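Local atomic coordinates of chromosome partition protein Smc (Pyrococcus yayanosii, PDB entry 5XEI), a protein that is probably required for chromosome condensation and partitioning, acting as a DNA-binding homodimer with ABC-type ATPase heads that bind and hydrolyse ATP. Residues 403-408 and 415-420; 429-434 and 446-451. One frame throughout, in Å; residues are numbered along the deposited sequence.

Contact 1: 403-408 and 415-420; sequences GLEIEA and VKRIEA
Val415 enters the hairpin beside the last residues of strand 404-409, its CA-H approaching Ala408 O while its CG1 branch comes near the carboxylate of Glu407. At Lys416 the pairing becomes regular: its N donates to Ala408 O at 3.1 Å and its O accepts from Ala408 N at 3.0 Å, the second bond nearly straight at 169°, as in an antiparallel hydrogen-bonded pair. The ammonium of Lys416 leaves the hairpin for a salt bridge with Glu425.

Arg417 faces Glu407 as the non-hydrogen-bonded pair, and the two CG atoms meet at 3.4 Å. Bends in its chain, among them chi3 at 54°, carry the guanidinium back to Glu405, which it grips side-on: NE at 2.7 Å and NH2 at 2.6 Å both reach the single atom OE2. NH2 meets OE2 on its syn lone pair, whereas NE arrives from above the carboxylate plane, the two flat groups being 58° apart.

Ile418 starts a short 3-10 segment; its N still reaches Ile406 O at 3.2 Å, but from above the carbonyl plane. Its CG2 lies across the Ile406 side chain, 3.4 Å from CB. Glu419 OE2 adds charge attraction to Arg417 without receiving an N-H. With an alanine here instead of Glu405, the guanidinium would probably lose the oxygen both its nitrogens grip and swing more freely, held more loosely by Glu419.

The hairpin forms one side of a three-stranded antiparallel sheet, with strand 388-393 flanking 404-409 on its other edge. Ile406 and Ala408 pack on Phe376 and Phe380 of helix 321-383, respectively, while Arg159 of helix 156-167 touches both isoleucines.

Contact 2: 429-434 and 446-451; sequences TALAFI and YLFDEI
Leu431 and Ile434 of helix 424-440 meet Tyr446, Phe448 and Ile451 in an apolar helix-to-strand contact inside the ATPase head. The helix segment runs almost antiparallel to strand 446-449, at 170°. The axes are 12.5 Å apart, so large side chains span the gap and the backbones stay well separated.

Leu431 does this with one branch. CD2 lies over a face of the Phe448 ring, 3.9 Å from CE2, and also reaches Ile451 CD1 at 3.6 Å. One turn further along, Ile434 offers CG2: with CG1 beside the backbone N (chi1 -62°), CG2 is the branch anti to N, and it is the one that meets the strand. This methyl approaches the edge of the Phe448 ring, 4.3 Å from CZ, and comes within 4.2 Å of Tyr446 CD2. The phenylalanine ring is therefore bounded by two aliphatic groups, one on a face and one at its rim.

Tyr446 and Phe448 alternate with Leu447 and so project to the helix side together. Val143 of the neighbouring strand 142-143 touches Ile434, Phe448 and Ile451 and helps fill the same layer. The tyrosine hydroxyl is hydrogen-bonded to Tyr140 and to Ala443 N.

The sequence YLFDE, hydrophobic strand residues ending in Asp449, with Glu450 just after, fits the Walker B motif of P-loop ATPases. Consistent with this, Asp449 touches Ser40, a predicted ATP-binding residue, and its strand lies in the mixed sheet of an ABC-type head.

Overall arrangement
The hairpin of contact 1 is complete in sequence before either segment of contact 2 begins; their centres are about 17 Å apart. Helix 424-440 connects them: it follows strand 416-417 and then leads to strand 445-449 of the mixed sheet. They also touch directly, Ile418 CG2 lying 3.8 Å from Thr429 CG2. Phe376 and Phe380, near the end of the long helix 321-383, touch residues of both the small antiparallel sheet and helix 424-440. The sequence SGGEK, running into the start of that helix, resembles the ABC signature motif, so the helix that follows the probable signature packs on the small sheet's hairpin near its start and on the probable Walker B strand along one face.

Contact 1: 403-408 and 415-420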
ATOM      1  N   GLY A 403       0.496  -2.561 -22.150  1.00 54.35           N
ATOM      2  CA  GLY A 403       0.487  -3.979 -22.334  1.00 54.45           C
ATOM      3  C   GLY A 403       1.851  -4.485 -22.740  1.00 58.39           C
ATOM      4  O   GLY A 403       2.870  -3.796 -22.618  1.00 61.26           O
ATOM      5  N   LEU A 404       1.859  -5.698 -23.267  1.00 60.13           N
ATOM      6  CA  LEU A 404       3.099  -6.344 -23.674  1.00 58.47           C
ATOM      7  C   LEU A 404       2.743  -7.365 -24.746  1.00 58.26           C
ATOM      8  O   LEU A 404       2.016  -8.321 -24.469  1.00 60.27           O
ATOM      9  CB  LEU A 404       3.774  -6.995 -22.476  1.00 54.31           C
ATOM     10  CG  LEU A 404       4.859  -8.035 -22.742  1.00 60.93           C
ATOM     11  CD1 LEU A 404       6.156  -7.340 -23.130  1.00 56.27           C
ATOM     12  CD2 LEU A 404       5.053  -8.929 -21.524  1.00 54.94           C
ATOM     13  N   GLU A 405       3.228  -7.161 -25.962  1.00 53.99           N
ATOM     14  CA  GLU A 405       2.859  -8.043 -27.049  1.00 55.69           C
ATOM     15  C   GLU A 405       4.052  -8.863 -27.501  1.00 53.56           C
ATOM     16  O   GLU A 405       5.196  -8.599 -27.123  1.00 51.15           O
ATOM     17  CB  GLU A 405       2.294  -7.253 -28.223  1.00 61.56           C
ATOM     18  CG  GLU A 405       1.389  -8.100 -29.091  1.00 64.64           C
ATOM     19  CD  GLU A 405       0.356  -7.250 -29.756  1.00 80.91           C
ATOM     20  OE1 GLU A 405       0.205  -6.080 -29.326  1.00 80.54           O
ATOM     21  OE2 GLU A 405      -0.303  -7.742 -30.693  1.00 87.97           O
ATOM     22  N   ILE A 406       3.752  -9.862 -28.333  1.00 57.74           N
ATOM     23  CA  ILE A 406       4.739 -10.760 -28.916  1.00 52.41           C
ATOM     24  C   ILE A 406       4.651 -10.702 -30.433  1.00 55.96           C
ATOM     25  O   ILE A 406       3.557 -10.584 -31.000  1.00 54.00           O
ATOM     26  CB  ILE A 406       4.519 -12.204 -28.450  1.00 46.34           C
ATOM     27  CG1 ILE A 406       4.445 -12.261 -26.943  1.00 50.68           C
ATOM     28  CG2 ILE A 406       5.647 -13.075 -28.909  1.00 50.67           C
ATOM     29  CD1 ILE A 406       4.266 -13.665 -26.443  1.00 48.16           C
ATOM     30  N   GLU A 407       5.811 -10.807 -31.089  1.00 52.95           N
ATOM     31  CA  GLU A 407       5.888 -11.000 -32.529  1.00 52.88           C
ATOM     32  C   GLU A 407       6.944 -12.045 -32.839  1.00 53.27           C
ATOM     33  O   GLU A 407       8.011 -12.057 -32.221  1.00 53.29           O
ATOM     34  CB  GLU A 407       6.207  -9.698 -33.246  1.00 46.68           C
ATOM     35  CG  GLU A 407       5.021  -8.793 -33.273  1.00 52.01           C
ATOM     36  CD  GLU A 407       5.304  -7.478 -33.955  1.00 62.09           C
ATOM     37  OE1 GLU A 407       6.415  -7.330 -34.519  1.00 64.12           O
ATOM     38  OE2 GLU A 407       4.418  -6.588 -33.925  1.00 61.76           O
ATOM     39  N   ALA A 408       6.642 -12.925 -33.794  1.00 50.45           N
ATOM     40  CA  ALA A 408       7.529 -14.022 -34.151  1.00 54.54           C
ATOM     41  C   ALA A 408       7.726 -14.064 -35.651  1.00 51.49           C
ATOM     42  O   ALA A 408       6.830 -13.697 -36.418  1.00 50.94           O
ATOM     43  CB  ALA A 408       6.985 -15.378 -33.692  1.00 51.28           C
ATOM     44  N   VAL A 415       6.276 -12.260 -40.513  1.00 69.85           N
ATOM     45  CA  VAL A 415       6.215 -11.786 -39.130  1.00 64.34           C
ATOM     46  C   VAL A 415       4.765 -11.620 -38.718  1.00 62.53           C
ATOM     47  O   VAL A 415       4.010 -10.856 -39.347  1.00 62.12           O
ATOM     48  CB  VAL A 415       6.978 -10.463 -38.965  1.00 60.79           C
ATOM     49  CG1 VAL A 415       6.400  -9.664 -37.801  1.00 55.08           C
ATOM     50  CG2 VAL A 415       8.458 -10.715 -38.738  1.00 59.07           C
ATOM     51  N   LYS A 416       4.358 -12.316 -37.659  1.00 56.69           N
ATOM     52  CA  LYS A 416       3.002 -12.248 -37.142  1.00 62.72           C
ATOM     53  C   LYS A 416       3.034 -11.994 -35.641  1.00 59.80           C
ATOM     54  O   LYS A 416       3.915 -12.488 -34.929  1.00 56.06           O
ATOM     55  CB  LYS A 416       2.219 -13.547 -37.406  1.00 66.13           C
ATOM     56  CG  LYS A 416       2.783 -14.422 -38.438  1.00 60.14           C
ATOM     57  CD  LYS A 416       2.096 -15.762 -38.475  1.00 63.30           C
ATOM     58  CE  LYS A 416       2.802 -16.674 -39.350  1.00 81.80           C
ATOM     59  NZ  LYS A 416       4.098 -17.099 -38.868  1.00 77.65           N
ATOM     60  N   ARG A 417       2.063 -11.236 -35.155  1.00 59.04           N
ATOM     61  CA  ARG A 417       1.937 -11.160 -33.710  1.00 60.52           C
ATOM     62  C   ARG A 417       1.169 -12.372 -33.193  1.00 62.19           C
ATOM     63  O   ARG A 417       0.528 -13.101 -33.959  1.00 62.93           O
ATOM     64  CB  ARG A 417       1.260  -9.862 -33.299  1.00 57.83           C
ATOM     65  CG  ARG A 417       1.751  -8.668 -34.090  1.00 65.43           C
ATOM     66  CD  ARG A 417       0.592  -7.831 -34.567  1.00 67.72           C
ATOM     67  NE  ARG A 417      -0.190  -7.509 -33.405  1.00 79.89           N
ATOM     68  CZ  ARG A 417      -1.496  -7.308 -33.440  1.00 87.00           C
ATOM     69  NH1 ARG A 417      -2.145  -7.403 -34.599  1.00 87.40           N
ATOM     70  NH2 ARG A 417      -2.158  -7.028 -32.321  1.00 85.75           N
ATOM     71  N   ILE A 418       1.250 -12.589 -31.873  1.00 60.99           N
ATOM     72  CA  ILE A 418       0.684 -13.805 -31.286  1.00 63.76           C
ATOM     73  C   ILE A 418      -0.798 -13.931 -31.571  1.00 60.88           C
ATOM     74  O   ILE A 418      -1.312 -15.045 -31.673  1.00 62.63           O
ATOM     75  CB  ILE A 418       0.971 -13.907 -29.770  1.00 57.90           C
ATOM     76  CG1 ILE A 418       0.769 -12.552 -29.059  1.00 65.64           C
ATOM     77  CG2 ILE A 418       2.322 -14.626 -29.519  1.00 60.57           C
ATOM     78  CD1 ILE A 418      -0.655 -12.072 -28.927  1.00 72.18           C
ATOM     79  N   GLU A 419      -1.510 -12.807 -31.696  1.00 65.49           N
ATOM     80  CA  GLU A 419      -2.922 -12.833 -32.078  1.00 67.66           C
ATOM     81  C   GLU A 419      -3.184 -13.793 -33.234  1.00 69.07           C
ATOM     82  O   GLU A 419      -4.140 -14.579 -33.204  1.00 69.08           O
ATOM     83  CB  GLU A 419      -3.372 -11.431 -32.480  1.00 70.81           C
ATOM     84  CG  GLU A 419      -3.900 -10.591 -31.361  1.00 75.38           C
ATOM     85  CD  GLU A 419      -2.917 -10.479 -30.226  1.00 82.59           C
ATOM     86  OE1 GLU A 419      -3.168 -11.122 -29.179  1.00 81.26           O
ATOM     87  OE2 GLU A 419      -1.886  -9.782 -30.395  1.00 76.50           O
ATOM     88  N   ALA A 420      -2.341 -13.750 -34.257  1.00 65.76           N
ATOM     89  CA  ALA A 420      -2.605 -14.461 -35.492  1.00 70.80           C
ATOM     90  C   ALA A 420      -1.851 -15.776 -35.592  1.00 70.26           C
ATOM     91  O   ALA A 420      -1.691 -16.290 -36.702  1.00 76.45           O
ATOM     92  CB  ALA A 420      -2.264 -13.570 -36.685  1.00 70.14           C
TER

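Contact 2: 429-434 and 446-451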
ATOM      1  N   THR A 429       5.765 -21.068 -29.965  1.00 52.40           N
ATOM      2  CA  THR A 429       5.904 -19.733 -29.416  1.00 49.08           C
ATOM      3  C   THR A 429       5.522 -19.708 -27.947  1.00 48.27           C
ATOM      4  O   THR A 429       6.282 -19.211 -27.108  1.00 48.52           O
ATOM      5  CB  THR A 429       5.052 -18.767 -30.227  1.00 49.04           C
ATOM      6  OG1 THR A 429       5.749 -18.460 -31.434  1.00 48.48           O
ATOM      7  CG2 THR A 429       4.777 -17.485 -29.455  1.00 46.72           C
ATOM      8  N   ALA A 430       4.346 -20.242 -27.615  1.00 50.06           N
ATOM      9  CA  ALA A 430       3.917 -20.255 -26.224  1.00 42.02           C
ATOM     10  C   ALA A 430       4.979 -20.902 -25.362  1.00 44.16           C
ATOM     11  O   ALA A 430       5.221 -20.468 -24.231  1.00 46.60           O
ATOM     12  CB  ALA A 430       2.583 -20.990 -26.075  1.00 36.23           C
ATOM     13  N   LEU A 431       5.681 -21.891 -25.910  1.00 43.70           N
ATOM     14  CA  LEU A 431       6.658 -22.615 -25.107  1.00 47.90           C
ATOM     15  C   LEU A 431       7.970 -21.863 -24.983  1.00 49.74           C
ATOM     16  O   LEU A 431       8.651 -21.982 -23.949  1.00 45.04           O
ATOM     17  CB  LEU A 431       6.898 -24.008 -25.688  1.00 49.69           C
ATOM     18  CG  LEU A 431       5.783 -25.004 -25.347  1.00 47.88           C
ATOM     19  CD1 LEU A 431       5.506 -25.852 -26.516  1.00 48.32           C
ATOM     20  CD2 LEU A 431       6.132 -25.871 -24.154  1.00 53.10           C
ATOM     21  N   ALA A 432       8.341 -21.080 -26.006  1.00 48.34           N
ATOM     22  CA  ALA A 432       9.495 -20.200 -25.850  1.00 48.05           C
ATOM     23  C   ALA A 432       9.245 -19.209 -24.727  1.00 42.98           C
ATOM     24  O   ALA A 432      10.065 -19.069 -23.811  1.00 42.60           O
ATOM     25  CB  ALA A 432       9.813 -19.473 -27.156  1.00 45.57           C
ATOM     26  N   PHE A 433       8.088 -18.550 -24.757  1.00 44.89           N
ATOM     27  CA  PHE A 433       7.716 -17.655 -23.671  1.00 41.31           C
ATOM     28  C   PHE A 433       7.836 -18.348 -22.325  1.00 42.34           C
ATOM     29  O   PHE A 433       8.549 -17.877 -21.438  1.00 41.84           O
ATOM     30  CB  PHE A 433       6.294 -17.150 -23.868  1.00 40.83           C
ATOM     31  CG  PHE A 433       5.987 -15.929 -23.066  1.00 43.63           C
ATOM     32  CD1 PHE A 433       6.898 -14.886 -23.003  1.00 48.50           C
ATOM     33  CD2 PHE A 433       4.788 -15.801 -22.393  1.00 48.86           C
ATOM     34  CE1 PHE A 433       6.620 -13.749 -22.278  1.00 47.32           C
ATOM     35  CE2 PHE A 433       4.495 -14.652 -21.666  1.00 43.43           C
ATOM     36  CZ  PHE A 433       5.410 -13.635 -21.610  1.00 46.08           C
ATOM     37  N   ILE A 434       7.148 -19.484 -22.168  1.00 44.04           N
ATOM     38  CA  ILE A 434       7.140 -20.193 -20.892  1.00 36.91           C
ATOM     39  C   ILE A 434       8.561 -20.481 -20.451  1.00 40.59           C
ATOM     40  O   ILE A 434       8.954 -20.198 -19.315  1.00 39.07           O
ATOM     41  CB  ILE A 434       6.314 -21.490 -21.003  1.00 40.12           C
ATOM     42  CG1 ILE A 434       4.851 -21.169 -21.333  1.00 40.54           C
ATOM     43  CG2 ILE A 434       6.404 -22.312 -19.721  1.00 34.72           C
ATOM     44  CD1 ILE A 434       3.920 -22.325 -21.167  1.00 40.05           C
ATOM     45  N   TYR A 446       6.288 -27.521 -13.597  1.00 35.27           N
ATOM     46  CA  TYR A 446       5.527 -27.236 -14.800  1.00 40.79           C
ATOM     47  C   TYR A 446       4.676 -28.457 -15.151  1.00 41.60           C
ATOM     48  O   TYR A 446       5.121 -29.598 -15.002  1.00 34.73           O
ATOM     49  CB  TYR A 446       6.481 -26.857 -15.975  1.00 40.35           C
ATOM     50  CG  TYR A 446       7.262 -25.619 -15.660  1.00 37.89           C
ATOM     51  CD1 TYR A 446       8.406 -25.686 -14.864  1.00 38.94           C
ATOM     52  CD2 TYR A 446       6.839 -24.366 -16.116  1.00 41.13           C
ATOM     53  CE1 TYR A 446       9.105 -24.550 -14.531  1.00 44.04           C
ATOM     54  CE2 TYR A 446       7.539 -23.207 -15.794  1.00 35.72           C
ATOM     55  CZ  TYR A 446       8.667 -23.308 -15.000  1.00 42.69           C
ATOM     56  OH  TYR A 446       9.372 -22.186 -14.653  1.00 41.78           O
ATOM     57  N   LEU A 447       3.456 -28.219 -15.627  1.00 42.44           N
ATOM     58  CA  LEU A 447       2.564 -29.293 -16.043  1.00 40.05           C
ATOM     59  C   LEU A 447       2.187 -29.093 -17.498  1.00 42.62           C
ATOM     60  O   LEU A 447       1.526 -28.108 -17.840  1.00 44.11           O
ATOM     61  CB  LEU A 447       1.308 -29.338 -15.188  1.00 41.07           C
ATOM     62  CG  LEU A 447       0.267 -30.367 -15.637  1.00 44.36           C
ATOM     63  CD1 LEU A 447       0.845 -31.756 -15.496  1.00 33.85           C
ATOM     64  CD2 LEU A 447      -1.033 -30.212 -14.811  1.00 40.55           C
ATOM     65  N   PHE A 448       2.583 -30.037 -18.340  1.00 39.16           N
ATOM     66  CA  PHE A 448       2.295 -30.009 -19.770  1.00 46.19           C
ATOM     67  C   PHE A 448       1.443 -31.228 -20.094  1.00 52.66           C
ATOM     68  O   PHE A 448       1.952 -32.347 -20.203  1.00 56.23           O
ATOM     69  CB  PHE A 448       3.572 -30.022 -20.609  1.00 42.68           C
ATOM     70  CG  PHE A 448       4.419 -28.797 -20.462  1.00 48.08           C
ATOM     71  CD1 PHE A 448       3.902 -27.613 -19.948  1.00 42.83           C
ATOM     72  CD2 PHE A 448       5.765 -28.830 -20.831  1.00 50.28           C
ATOM     73  CE1 PHE A 448       4.726 -26.475 -19.807  1.00 43.27           C
ATOM     74  CE2 PHE A 448       6.585 -27.707 -20.688  1.00 42.20           C
ATOM     75  CZ  PHE A 448       6.064 -26.533 -20.170  1.00 40.39           C
ATOM     76  N   ASP A 449       0.158 -31.023 -20.256  1.00 52.22           N
ATOM     77  CA  ASP A 449      -0.683 -32.038 -20.840  1.00 60.87           C
ATOM     78  C   ASP A 449      -0.718 -31.694 -22.320  1.00 66.50           C
ATOM     79  O   ASP A 449      -0.576 -30.521 -22.648  1.00 72.01           O
ATOM     80  CB  ASP A 449      -2.066 -31.965 -20.210  1.00 67.00           C
ATOM     81  CG  ASP A 449      -2.952 -33.076 -20.668  1.00 72.45           C
ATOM     82  OD1 ASP A 449      -4.076 -33.157 -20.143  1.00 71.42           O
ATOM     83  OD2 ASP A 449      -2.500 -33.908 -21.505  1.00 76.75           O
ATOM     84  N   GLU A 450      -0.973 -32.679 -23.204  1.00 67.59           N
ATOM     85  CA  GLU A 450      -0.843 -32.540 -24.670  1.00 68.52           C
ATOM     86  C   GLU A 450       0.358 -31.668 -25.090  1.00 74.58           C
ATOM     87  O   GLU A 450       1.505 -32.059 -24.857  1.00 70.78           O
ATOM     88  CB  GLU A 450      -2.119 -31.980 -25.344  1.00 68.36           C
ATOM     89  CG  GLU A 450      -2.478 -30.586 -24.908  1.00 77.55           C
ATOM     90  CD  GLU A 450      -3.167 -30.549 -23.562  1.00 82.99           C
ATOM     91  OE1 GLU A 450      -3.586 -31.586 -23.005  1.00 78.35           O
ATOM     92  OE2 GLU A 450      -3.076 -29.478 -22.929  1.00 82.69           O
ATOM     93  N   ILE A 451       0.100 -30.517 -25.745  1.00 74.08           N
ATOM     94  CA  ILE A 451       1.012 -29.509 -26.321  1.00 74.26           C
ATOM     95  C   ILE A 451       1.895 -30.090 -27.420  1.00 74.60           C
ATOM     96  O   ILE A 451       2.434 -29.347 -28.246  1.00 72.93           O
ATOM     97  CB  ILE A 451       1.887 -28.769 -25.281  1.00 67.39           C
ATOM     98  CG1 ILE A 451       3.156 -29.538 -24.937  1.00 71.90           C
ATOM     99  CG2 ILE A 451       1.109 -28.443 -24.036  1.00 62.45           C
ATOM    100  CD1 ILE A 451       4.037 -28.799 -23.939  1.00 60.66           C
TER